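Local coordinates for cpftsy (Physcomitrella patens, PDB 4AK9), which probably binds and hydrolyses GTP as the chloroplast signal recognition particle receptor, helping deliver proteins to the thylakoid membrane, at residues Leu240-Gly245 / Ile268-Asp273; Ile290-Val295 / Gln305-Gln310; Glu51-Leu56 / Lys68-Ile73. All coordinates share one frame; numbering follows the deposited sequence.

Contact 1 of 3, residues Leu240-Gly245 / Ile268-Asp273; sequences LLVLDG and ILTKLD
Ile-268 and Leu-241 open the pairing, and Ile-268 has its N-H and C=O both bonded to strand 240-244. Its N-H runs almost straight into Leu-241 O at 2.8 Å, and its own carbonyl oxygen takes the N-H of Leu-243 at 2.7 Å. The same oxygen, Ile-268 O, also lies 3.3 Å from Val-242 CA in a CA-H...O contact. Out on the side chain, the CD1 tip of Ile-268 rests against Leu-240 CB and CD1; CG1 stands anti to the carbonyl carbon (chi1 -61°), which carries CD1 back toward the leucine. On the same face Val-242 CG1 meets Thr-270 CG2 at 3.7 Å, the two side chains crossing at about a right angle, with Thr-132 of helix 126-142 packed over them. The other face carries Leu-243 and Leu-269, side by side and pointing the same way, their CD1 methyls 4.0 Å apart beneath helix 251-261. Strands 238-244 and 266-270, parallel neighbours, are the two strands of a right-handed beta-alpha-beta crossover through that helix, in the central sheet of the SRP-type GTPase domain. Toward the C-terminal ends the pairing continues, Thr-270 N to Leu-243 O and then Gly-245 N to Thr-270 O, the latter clearly bent at 141°. Here the packing gives way to charge. Lys-271 is exposed, and its chain, bent at chi3, brings NZ to the syn side of Asp-244 OD2 at 2.9 Å, 25° out of the carboxylate plane. The other oxygen, Asp-244 OD1, is hydrogen-bonded to Thr-246 OG1.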
loop_
_atom_site.group_PDB
_atom_site.type_symbol
_atom_site.label_atom_id
_atom_site.label_comp_id
_atom_site.label_asym_id
_atom_site.label_seq_id
_atom_site.Cartn_x
_atom_site.Cartn_y
_atom_site.Cartn_z
ATOM N N LEU A 240 20.667 -8.480 8.180
ATOM C CA LEU A 240 19.845 -8.376 6.981
ATOM C C LEU A 240 18.398 -8.632 7.368
ATOM O O LEU A 240 18.045 -9.696 7.871
ATOM C CB LEU A 240 20.336 -9.391 5.930
ATOM C CG LEU A 240 21.783 -9.189 5.512
ATOM C CD1 LEU A 240 22.236 -10.303 4.551
ATOM C CD2 LEU A 240 21.950 -7.807 4.869
ATOM N N LEU A 241 17.543 -7.629 7.148
ATOM C CA LEU A 241 16.119 -7.756 7.443
ATOM C C LEU A 241 15.320 -8.251 6.204
ATOM O O LEU A 241 15.342 -7.626 5.124
ATOM C CB LEU A 241 15.581 -6.392 7.942
ATOM C CG LEU A 241 14.071 -6.331 8.140
ATOM C CD1 LEU A 241 13.606 -7.282 9.244
ATOM C CD2 LEU A 241 13.614 -4.906 8.466
ATOM N N VAL A 242 14.629 -9.368 6.369
ATOM C CA VAL A 242 13.916 -9.983 5.257
ATOM C C VAL A 242 12.480 -9.488 5.327
ATOM O O VAL A 242 11.827 -9.606 6.362
ATOM C CB VAL A 242 13.922 -11.531 5.349
ATOM C CG1 VAL A 242 13.133 -12.115 4.142
ATOM C CG2 VAL A 242 15.331 -12.066 5.366
ATOM N N LEU A 243 12.012 -8.870 4.244
ATOM C CA LEU A 243 10.650 -8.299 4.201
ATOM C C LEU A 243 9.866 -8.866 3.020
ATOM O O LEU A 243 10.406 -8.987 1.923
ATOM C CB LEU A 243 10.747 -6.789 4.030
ATOM C CG LEU A 243 11.527 -6.085 5.153
ATOM C CD1 LEU A 243 11.893 -4.718 4.695
ATOM C CD2 LEU A 243 10.628 -6.052 6.392
ATOM N N ASP A 244 8.605 -9.199 3.247
ATOM C CA ASP A 244 7.731 -9.758 2.202
ATOM C C ASP A 244 7.196 -8.664 1.255
ATOM O O ASP A 244 6.307 -7.869 1.624
ATOM C CB ASP A 244 6.565 -10.477 2.884
ATOM C CG ASP A 244 5.690 -11.251 1.917
ATOM O OD1 ASP A 244 5.653 -10.898 0.705
ATOM O OD2 ASP A 244 5.034 -12.235 2.369
ATOM N N GLY A 245 7.715 -8.661 0.027
ATOM C CA GLY A 245 7.372 -7.678 -0.993
ATOM C C GLY A 245 5.885 -7.638 -1.322
ATOM O O GLY A 245 5.362 -6.610 -1.782
ATOM N N ILE A 268 16.413 -7.381 2.510
ATOM C CA ILE A 268 16.105 -8.365 1.480
ATOM C C ILE A 268 14.607 -8.415 1.278
ATOM O O ILE A 268 13.832 -8.742 2.200
ATOM C CB ILE A 268 16.654 -9.759 1.872
ATOM C CG1 ILE A 268 18.176 -9.660 2.008
ATOM C CG2 ILE A 268 16.204 -10.858 0.785
ATOM C CD1 ILE A 268 18.796 -10.932 2.642
ATOM N N LEU A 269 14.176 -8.041 0.072
ATOM C CA LEU A 269 12.741 -7.973 -0.234
ATOM C C LEU A 269 12.376 -9.172 -1.091
ATOM O O LEU A 269 12.883 -9.298 -2.205
ATOM C CB LEU A 269 12.403 -6.672 -0.990
ATOM C CG LEU A 269 12.049 -5.505 -0.032
ATOM C CD1 LEU A 269 13.203 -5.135 0.919
ATOM C CD2 LEU A 269 11.613 -4.272 -0.809
ATOM N N THR A 270 11.562 -10.052 -0.541
ATOM C CA THR A 270 11.223 -11.315 -1.205
ATOM C C THR A 270 9.876 -11.245 -1.945
ATOM O O THR A 270 9.081 -10.308 -1.735
ATOM C CB THR A 270 11.102 -12.457 -0.176
ATOM O OG1 THR A 270 10.065 -12.133 0.751
ATOM C CG2 THR A 270 12.409 -12.669 0.585
ATOM N N LYS A 271 9.626 -12.260 -2.771
ATOM C CA LYS A 271 8.321 -12.496 -3.400
ATOM C C LYS A 271 7.849 -11.348 -4.283
ATOM O O LYS A 271 6.644 -11.115 -4.430
ATOM C CB LYS A 271 7.285 -12.785 -2.332
ATOM C CG LYS A 271 7.626 -14.044 -1.523
ATOM C CD LYS A 271 6.767 -14.149 -0.271
ATOM C CE LYS A 271 5.285 -14.321 -0.612
ATOM N NZ LYS A 271 4.409 -14.426 0.606
ATOM N N LEU A 272 8.785 -10.652 -4.898
ATOM C CA LEU A 272 8.419 -9.485 -5.684
ATOM C C LEU A 272 7.756 -9.850 -7.017
ATOM O O LEU A 272 7.068 -9.030 -7.632
ATOM C CB LEU A 272 9.625 -8.581 -5.890
ATOM C CG LEU A 272 10.025 -7.825 -4.608
ATOM C CD1 LEU A 272 11.401 -7.183 -4.755
ATOM C CD2 LEU A 272 8.975 -6.743 -4.265
ATOM N N ASP A 273 7.940 -11.079 -7.465
ATOM C CA ASP A 273 7.280 -11.518 -8.697
ATOM C C ASP A 273 5.759 -11.633 -8.518
ATOM O O ASP A 273 5.004 -11.605 -9.493
ATOM C CB ASP A 273 7.860 -12.861 -9.106
ATOM C CG ASP A 273 7.835 -13.850 -7.980
ATOM O OD1 ASP A 273 8.499 -13.587 -6.933
ATOM O OD2 ASP A 273 7.155 -14.891 -8.136
#

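Contact 2 of 3, residues Ile290-Val295 / Gln305-Gln310; sequences IPVKFV and QPFDAQ
Gln-305 O takes the N-H of Val-295 at 2.8 Å, nearly in line with its carbonyl bond, and at the same time lies 3.1 Å from Phe-294 CA in a CA-H...O contact. The return bond, Gln-305 N to Val-295 O, is almost straight at 177° and completes an antiparallel hydrogen-bonded pair. One step on, Phe-294 and Pro-306 form the non-hydrogen-bonded pair and their side chains diverge, although Phe-294 CD2 still comes within 3.7 Å of Pro-306 CA. This is the beta hairpin of strands 292-296 and 304-306 at one edge of the GTPase sheet. Beyond it, Phe-307 N reaches Lys-293 O from above the carbonyl plane, 53° out of it. The Phe-307 ring then turns in toward the first strand, with Val-292 over one face and Val-295 CG1 against CD1 at 3.8 Å. Its chi1 of -174° sets CG opposite the backbone N and lays the ring across both valines. An alanine in place of this phenylalanine is likely to leave both valines without their aromatic partner, and Phe-312, whose ring meets this one, without its neighbour. Lys-293 points away and sends NZ to Glu-238 and Glu-108 O. All three hydrogen bonds across the contact are backbone to backbone, while the side chains that meet over it contribute apolar packing.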
loop_
_atom_site.group_PDB
_atom_site.type_symbol
_atom_site.label_atom_id
_atom_site.label_comp_id
_atom_site.label_asym_id
_atom_site.label_seq_id
_atom_site.Cartn_x
_atom_site.Cartn_y
_atom_site.Cartn_z
ATOM N N ILE A 290 18.542 2.953 4.307
ATOM C CA ILE A 290 19.296 1.700 4.440
ATOM C C ILE A 290 19.107 0.967 3.116
ATOM O O ILE A 290 17.979 0.965 2.567
ATOM C CB ILE A 290 18.694 0.846 5.569
ATOM C CG1 ILE A 290 18.987 1.497 6.934
ATOM C CG2 ILE A 290 19.241 -0.602 5.549
ATOM C CD1 ILE A 290 18.099 0.932 8.011
ATOM N N PRO A 291 20.212 0.450 2.528
ATOM C CA PRO A 291 20.071 -0.108 1.177
ATOM C C PRO A 291 19.292 -1.429 1.138
ATOM O O PRO A 291 19.257 -2.220 2.098
ATOM C CB PRO A 291 21.536 -0.330 0.743
ATOM C CG PRO A 291 22.269 -0.590 2.052
ATOM C CD PRO A 291 21.610 0.401 3.007
ATOM N N VAL A 292 18.607 -1.642 0.025
ATOM C CA VAL A 292 18.113 -2.980 -0.318
ATOM C C VAL A 292 19.321 -3.708 -0.927
ATOM O O VAL A 292 19.973 -3.178 -1.843
ATOM C CB VAL A 292 16.953 -2.897 -1.342
ATOM C CG1 VAL A 292 16.682 -4.297 -1.940
ATOM C CG2 VAL A 292 15.683 -2.343 -0.670
ATOM N N LYS A 293 19.653 -4.894 -0.404
ATOM C CA LYS A 293 20.849 -5.600 -0.842
ATOM C C LYS A 293 20.549 -6.779 -1.780
ATOM O O LYS A 293 21.371 -7.094 -2.660
ATOM C CB LYS A 293 21.677 -6.068 0.376
ATOM C CG LYS A 293 22.253 -4.879 1.189
ATOM C CD LYS A 293 23.495 -5.241 2.035
ATOM C CE LYS A 293 24.176 -3.903 2.446
ATOM N NZ LYS A 293 25.493 -4.075 3.116
ATOM N N PHE A 294 19.393 -7.410 -1.585
ATOM C CA PHE A 294 18.900 -8.484 -2.478
ATOM C C PHE A 294 17.401 -8.331 -2.742
ATOM O O PHE A 294 16.646 -7.840 -1.867
ATOM C CB PHE A 294 19.141 -9.857 -1.841
ATOM C CG PHE A 294 20.600 -10.181 -1.664
ATOM C CD1 PHE A 294 21.276 -9.792 -0.506
ATOM C CD2 PHE A 294 21.293 -10.849 -2.652
ATOM C CE1 PHE A 294 22.635 -10.085 -0.348
ATOM C CE2 PHE A 294 22.673 -11.140 -2.504
ATOM C CZ PHE A 294 23.330 -10.747 -1.340
ATOM N N VAL A 295 16.957 -8.765 -3.924
ATOM C CA VAL A 295 15.524 -8.929 -4.182
ATOM C C VAL A 295 15.221 -10.378 -4.599
ATOM O O VAL A 295 15.968 -10.962 -5.382
ATOM C CB VAL A 295 15.044 -7.978 -5.279
ATOM C CG1 VAL A 295 15.051 -6.541 -4.755
ATOM C CG2 VAL A 295 15.955 -8.079 -6.514
ATOM N N GLN A 305 18.469 -12.261 -6.068
ATOM C CA GLN A 305 19.436 -11.517 -6.873
ATOM C C GLN A 305 19.968 -10.325 -6.100
ATOM O O GLN A 305 19.225 -9.693 -5.345
ATOM C CB GLN A 305 18.782 -11.040 -8.171
ATOM C CG GLN A 305 18.501 -12.192 -9.147
ATOM C CD GLN A 305 19.796 -12.844 -9.600
ATOM O OE1 GLN A 305 20.755 -12.146 -9.967
ATOM N NE2 GLN A 305 19.847 -14.173 -9.566
ATOM N N PRO A 306 21.258 -10.007 -6.301
ATOM C CA PRO A 306 21.839 -8.828 -5.661
ATOM C C PRO A 306 21.194 -7.590 -6.281
ATOM O O PRO A 306 20.898 -7.584 -7.477
ATOM C CB PRO A 306 23.325 -8.918 -6.019
ATOM C CG PRO A 306 23.359 -9.791 -7.275
ATOM C CD PRO A 306 22.246 -10.779 -7.085
ATOM N N PHE A 307 20.947 -6.564 -5.470
ATOM C CA PHE A 307 20.257 -5.398 -5.971
ATOM C C PHE A 307 21.195 -4.434 -6.703
ATOM O O PHE A 307 22.321 -4.183 -6.276
ATOM C CB PHE A 307 19.552 -4.668 -4.820
ATOM C CG PHE A 307 18.685 -3.535 -5.279
ATOM C CD1 PHE A 307 17.462 -3.784 -5.861
ATOM C CD2 PHE A 307 19.111 -2.217 -5.127
ATOM C CE1 PHE A 307 16.646 -2.728 -6.310
ATOM C CE2 PHE A 307 18.304 -1.174 -5.547
ATOM C CZ PHE A 307 17.079 -1.433 -6.144
ATOM N N ASP A 308 20.732 -3.884 -7.817
ATOM C CA ASP A 308 21.443 -2.794 -8.473
ATOM C C ASP A 308 20.408 -1.777 -8.942
ATOM O O ASP A 308 19.459 -2.132 -9.637
ATOM C CB ASP A 308 22.243 -3.308 -9.675
ATOM C CG ASP A 308 22.894 -2.191 -10.444
ATOM O OD1 ASP A 308 23.842 -1.572 -9.895
ATOM O OD2 ASP A 308 22.469 -1.903 -11.589
ATOM N N ALA A 309 20.604 -0.516 -8.566
ATOM C CA ALA A 309 19.604 0.525 -8.797
ATOM C C ALA A 309 19.341 0.741 -10.288
ATOM O O ALA A 309 18.216 0.829 -10.725
ATOM C CB ALA A 309 20.050 1.816 -8.150
ATOM N N GLN A 310 20.398 0.822 -11.087
ATOM C CA GLN A 310 20.159 0.977 -12.524
ATOM C C GLN A 310 19.381 -0.198 -13.149
ATOM O O GLN A 310 18.453 0.012 -13.931
ATOM C CB GLN A 310 21.461 1.261 -13.273
ATOM C CG GLN A 310 21.224 1.810 -14.677
ATOM C CD GLN A 310 20.375 3.070 -14.688
ATOM O OE1 GLN A 310 20.770 4.114 -14.153
ATOM N NE2 GLN A 310 19.184 2.980 -15.302
#

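Contact 3 of 3, residues Glu51-Leu56 / Lys68-Ile73; sequences ELEEVL and KIVDTI
With CG anti to the backbone N (chi1 -157°) and the chain extended beyond it, Glu-53 stretches over Val-70 of the neighbouring helix, while Leu-56, turned the other way (chi1 -58°), brings its CD1 methyl to the same valine. Val-70 CG2 is met most closely by Glu-53 CG, at 3.9 Å, and by Leu-56 CD1, at 4.0 Å. The carboxylate end goes further along the valine, so that Glu-53 OE1 comes to rest 3.5 Å from Val-70 CB. Leu-56 CD1 also meets Ile-69 CG2, at 4.2 Å. One turn earlier in the first helix, Leu-52 CD2 lies between Val-70 CG2, as its third and looser neighbour, and Ile-73 CD1, 4.3 Å off. Segments 51-56 and 68-73 run roughly antiparallel, their N-to-C directions 155° apart and their axes 10.0 Å apart at closest approach, in the helical bundle domain characteristic of SRP-type GTPases. Phe-61, from the loop joining the two helices, packs on both Leu-56 and Ile-69, and Leu-92 and Leu-99 of helix 85-101 back Ile-69. The carboxylate of Glu-53 is buried but partnered: OE1 makes a salt bridge with Arg-74, and OE2 is hydrogen-bonded to NE2 of His-212 of the second subunit. No hydrogen bond joins the two segments, so they hold each other by van der Waals packing of methyls and of the Glu-53 chain. The nearby arginine would be expected to stabilise the negative charge of this one acidic side chain drawn into the packing.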
loop_
_atom_site.group_PDB
_atom_site.type_symbol
_atom_site.label_atom_id
_atom_site.label_comp_id
_atom_site.label_asym_id
_atom_site.label_seq_id
_atom_site.Cartn_x
_atom_site.Cartn_y
_atom_site.Cartn_z
ATOM N N GLU A 51 -1.927 12.839 -12.244
ATOM C CA GLU A 51 -2.213 11.497 -12.730
ATOM C C GLU A 51 -0.977 10.603 -12.671
ATOM O O GLU A 51 -1.083 9.425 -12.293
ATOM C CB GLU A 51 -2.775 11.516 -14.153
ATOM C CG GLU A 51 -4.102 12.252 -14.288
ATOM C CD GLU A 51 -4.664 12.188 -15.707
ATOM O OE1 GLU A 51 -4.670 11.077 -16.293
ATOM O OE2 GLU A 51 -5.087 13.248 -16.233
ATOM N N LEU A 52 0.176 11.145 -13.063
ATOM C CA LEU A 52 1.452 10.435 -12.989
ATOM C C LEU A 52 1.764 10.004 -11.550
ATOM O O LEU A 52 2.143 8.840 -11.302
ATOM C CB LEU A 52 2.602 11.325 -13.492
ATOM C CG LEU A 52 4.006 10.725 -13.337
ATOM C CD1 LEU A 52 4.041 9.428 -14.111
ATOM C CD2 LEU A 52 5.095 11.695 -13.861
ATOM N N GLU A 53 1.600 10.931 -10.619
ATOM C CA GLU A 53 1.894 10.655 -9.232
ATOM C C GLU A 53 0.981 9.547 -8.714
ATOM O O GLU A 53 1.459 8.642 -7.998
ATOM C CB GLU A 53 1.748 11.893 -8.386
ATOM C CG GLU A 53 2.542 11.813 -7.135
ATOM C CD GLU A 53 2.659 13.138 -6.425
ATOM O OE1 GLU A 53 2.767 14.213 -7.093
ATOM O OE2 GLU A 53 2.627 13.097 -5.181
ATOM N N GLU A 54 -0.285 9.586 -9.105
ATOM C CA GLU A 54 -1.241 8.522 -8.753
ATOM C C GLU A 54 -0.868 7.162 -9.356
ATOM O O GLU A 54 -1.047 6.152 -8.714
ATOM C CB GLU A 54 -2.690 8.918 -9.097
ATOM C CG GLU A 54 -3.159 10.154 -8.311
ATOM C CD GLU A 54 -4.545 9.995 -7.680
ATOM O OE1 GLU A 54 -5.564 10.087 -8.415
ATOM O OE2 GLU A 54 -4.606 9.782 -6.440
ATOM N N VAL A 55 -0.304 7.119 -10.556
ATOM C CA VAL A 55 0.147 5.860 -11.108
ATOM C C VAL A 55 1.266 5.275 -10.230
ATOM O O VAL A 55 1.277 4.060 -9.899
ATOM C CB VAL A 55 0.588 6.035 -12.572
ATOM C CG1 VAL A 55 1.329 4.808 -13.023
ATOM C CG2 VAL A 55 -0.666 6.282 -13.447
ATOM N N LEU A 56 2.181 6.124 -9.790
ATOM C CA LEU A 56 3.220 5.695 -8.852
ATOM C C LEU A 56 2.658 5.155 -7.533
ATOM O O LEU A 56 3.166 4.144 -7.024
ATOM C CB LEU A 56 4.205 6.819 -8.544
ATOM C CG LEU A 56 4.951 7.420 -9.751
ATOM C CD1 LEU A 56 5.986 8.424 -9.259
ATOM C CD2 LEU A 56 5.599 6.312 -10.592
ATOM N N LYS A 68 8.062 13.561 -3.763
ATOM C CA LYS A 68 9.367 14.133 -4.061
ATOM C C LYS A 68 9.875 13.787 -5.460
ATOM O O LYS A 68 10.585 14.588 -6.071
ATOM C CB LYS A 68 10.391 13.762 -3.003
ATOM C CG LYS A 68 10.802 12.336 -3.057
ATOM C CD LYS A 68 11.984 12.102 -2.139
ATOM C CE LYS A 68 11.657 12.504 -0.721
ATOM N NZ LYS A 68 12.638 11.911 0.229
ATOM N N ILE A 69 9.512 12.609 -5.978
ATOM C CA ILE A 69 9.848 12.282 -7.365
ATOM C C ILE A 69 9.193 13.234 -8.350
ATOM O O ILE A 69 9.854 13.780 -9.233
ATOM C CB ILE A 69 9.425 10.841 -7.719
ATOM C CG1 ILE A 69 10.325 9.867 -6.970
ATOM C CG2 ILE A 69 9.531 10.607 -9.220
ATOM C CD1 ILE A 69 9.840 8.416 -6.981
ATOM N N VAL A 70 7.889 13.436 -8.204
ATOM C CA VAL A 70 7.158 14.252 -9.156
ATOM C C VAL A 70 7.441 15.753 -8.961
ATOM O O VAL A 70 7.520 16.504 -9.944
ATOM C CB VAL A 70 5.658 13.888 -9.127
ATOM C CG1 VAL A 70 4.827 14.799 -10.030
ATOM C CG2 VAL A 70 5.487 12.404 -9.557
ATOM N N ASP A 71 7.666 16.170 -7.718
ATOM C CA ASP A 71 7.896 17.589 -7.414
ATOM C C ASP A 71 9.141 18.105 -8.121
ATOM O O ASP A 71 9.134 19.201 -8.667
ATOM C CB ASP A 71 7.986 17.822 -5.911
ATOM C CG ASP A 71 7.466 19.200 -5.494
ATOM O OD1 ASP A 71 6.630 19.794 -6.220
ATOM O OD2 ASP A 71 7.900 19.692 -4.431
ATOM N N THR A 72 10.194 17.292 -8.161
ATOM C CA THR A 72 11.403 17.635 -8.922
ATOM C C THR A 72 11.107 17.849 -10.426
ATOM O O THR A 72 11.654 18.767 -11.069
ATOM C CB THR A 72 12.460 16.516 -8.744
ATOM O OG1 THR A 72 12.720 16.335 -7.344
ATOM C CG2 THR A 72 13.741 16.878 -9.443
ATOM N N ILE A 73 10.244 17.008 -10.984
ATOM C CA ILE A 73 9.826 17.129 -12.372
ATOM C C ILE A 73 9.039 18.416 -12.594
ATOM O O ILE A 73 9.252 19.115 -13.600
ATOM C CB ILE A 73 8.970 15.923 -12.798
ATOM C CG1 ILE A 73 9.810 14.636 -12.759
ATOM C CG2 ILE A 73 8.323 16.121 -14.187
ATOM C CD1 ILE A 73 8.974 13.387 -12.956
#

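In the fold
Contacts 1 and 2 belong to one sheet in the GTPase core, their centres about 5 and 6 Å from the centre of the chain: strands 266-270 and 292-296 are neighbours, Leu-269 N probably bonds to Phe-294 O, and Leu-272 packs on Val-295. Contact 1 joins parallel inner strands; contact 2 pairs antiparallel strands at the edge. Contact 3 is peripheral, in the helical bundle, its centre about 23 Å from the chain centre and about 25 Å from that of contact 1. Its touching residues are buried locally, Glu-53 partly against the second subunit, which touches neither sheet contact. Backbone bonds knit the two sheet contacts, whereas contact 3 meets through side chains alone.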